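Local coordinates for protein Dye type peroxidase A (Streptomyces lividans 1326, PDB 6GZW) that probably uses a bound haem to oxidise dyes and other reducing substrates with hydrogen peroxide, as a dye-decolourising (dye-type) peroxidase, at residues Gly218-Val223 / Ala327-Gly332. Sequence-based numbering, arbitrary orientation.
Sequences GSYVVV and ADPLRG
S219 and A327 bring the two backbones closest, with CA atoms 5.2 Å apart, at the point where the chain after strand 316-326 peels away from strand 219-228; no hydrogen bond joins the segments. The contact illustrates how one aromatic residue can bridge a strand and the turn leaving its neighbour. Y220 points toward the turn, and with CG anti to its carbonyl carbon (chi1 -67°) its ring turns its CD2-CE2 edge to the A327 carbonyl oxygen. That oxygen sits near the ring plane, with A327 O 3.2 Å from Y220 CD2, so the polar atom faces C-H groups rather than the pi cloud. The P329 ring crosses the base of the same side chain at an angle, its CD 3.9 Å from Y220 CB. The turn is braced internally: D328 OD1 accepts from L330 N at 3.0 Å, an Asx turn, while D328 OD2 makes a salt bridge to R331 NH1 at 2.7 Å. S219 OG takes no hydrogen bond from the turn and is bonded to I199 O. In the ferredoxin-like C-terminal part of the peroxidase, strand 219-228 runs between strands 316-326 and 350-360; P329 also touches L357 of the latter, and G332 occupies the N-cap position of helix 333-343.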
# COMPACT_ATOMS: atom_id res chain seq x y z
N GLY A 218 -16.20 23.69 9.36
CA GLY A 218 -15.83 22.29 9.50
C GLY A 218 -16.77 21.35 8.77
O GLY A 218 -17.71 21.78 8.09
N SER A 219 -16.50 20.06 8.89
CA SER A 219 -17.38 19.03 8.30
C SER A 219 -17.38 17.81 9.21
O SER A 219 -16.46 17.66 10.01
CB SER A 219 -16.90 18.66 6.91
OG SER A 219 -17.85 17.83 6.25
N TYR A 220 -18.40 16.96 9.10
CA TYR A 220 -18.49 15.72 9.86
C TYR A 220 -18.10 14.59 8.90
O TYR A 220 -18.64 14.49 7.80
CB TYR A 220 -19.88 15.50 10.47
CG TYR A 220 -20.12 16.53 11.53
CD1 TYR A 220 -19.64 16.34 12.82
CD2 TYR A 220 -20.71 17.73 11.22
CE1 TYR A 220 -19.77 17.33 13.78
CE2 TYR A 220 -20.86 18.73 12.19
CZ TYR A 220 -20.38 18.50 13.46
OH TYR A 220 -20.50 19.44 14.44
N VAL A 221 -17.15 13.76 9.34
CA VAL A 221 -16.72 12.58 8.57
C VAL A 221 -17.29 11.31 9.20
O VAL A 221 -17.30 11.16 10.43
CB VAL A 221 -15.18 12.54 8.42
CG1 VAL A 221 -14.46 12.34 9.74
CG2 VAL A 221 -14.74 11.47 7.43
N VAL A 222 -17.81 10.43 8.36
CA VAL A 222 -18.13 9.06 8.76
C VAL A 222 -17.20 8.17 7.97
O VAL A 222 -17.17 8.24 6.74
CB VAL A 222 -19.61 8.71 8.49
CG1 VAL A 222 -19.87 7.22 8.74
CG2 VAL A 222 -20.50 9.59 9.35
N VAL A 223 -16.40 7.38 8.70
CA VAL A 223 -15.48 6.37 8.17
C VAL A 223 -16.18 5.03 8.36
O VAL A 223 -16.67 4.75 9.46
CB VAL A 223 -14.17 6.38 8.97
CG1 VAL A 223 -13.22 5.28 8.50
CG2 VAL A 223 -13.53 7.74 8.89
N ALA A 327 -22.26 18.27 6.21
CA ALA A 327 -22.45 19.28 7.26
C ALA A 327 -23.16 18.69 8.46
O ALA A 327 -23.00 19.20 9.56
CB ALA A 327 -23.23 20.49 6.73
N ASP A 328 -23.96 17.65 8.25
CA ASP A 328 -24.74 17.02 9.31
C ASP A 328 -24.98 15.54 8.96
O ASP A 328 -25.66 15.27 7.98
CB ASP A 328 -26.09 17.77 9.44
CG ASP A 328 -27.05 17.12 10.41
OD1 ASP A 328 -26.70 16.16 11.12
OD2 ASP A 328 -28.23 17.60 10.48
N PRO A 329 -24.47 14.57 9.78
CA PRO A 329 -24.71 13.15 9.40
C PRO A 329 -26.19 12.75 9.23
O PRO A 329 -26.51 11.88 8.42
CB PRO A 329 -24.08 12.37 10.56
CG PRO A 329 -23.06 13.28 11.12
CD PRO A 329 -23.62 14.67 10.98
N LEU A 330 -27.07 13.41 9.99
CA LEU A 330 -28.50 13.16 9.84
C LEU A 330 -29.09 13.67 8.50
O LEU A 330 -30.25 13.33 8.20
CB LEU A 330 -29.25 13.75 11.03
CG LEU A 330 -28.94 13.20 12.42
CD1 LEU A 330 -29.94 13.75 13.43
CD2 LEU A 330 -28.92 11.67 12.49
N ARG A 331 -28.36 14.49 7.75
CA ARG A 331 -28.72 14.86 6.37
C ARG A 331 -27.73 14.31 5.33
O ARG A 331 -27.59 14.87 4.24
CB ARG A 331 -28.81 16.39 6.22
CG ARG A 331 -29.85 17.03 7.14
CD ARG A 331 -30.25 18.44 6.70
NE ARG A 331 -29.19 19.45 6.73
CZ ARG A 331 -28.69 20.05 7.82
NH1 ARG A 331 -29.10 19.74 9.06
NH2 ARG A 331 -27.73 20.96 7.67
N GLY A 332 -27.05 13.21 5.66
CA GLY A 332 -26.07 12.61 4.74
C GLY A 332 -26.03 11.12 4.97
O GLY A 332 -26.98 10.40 4.67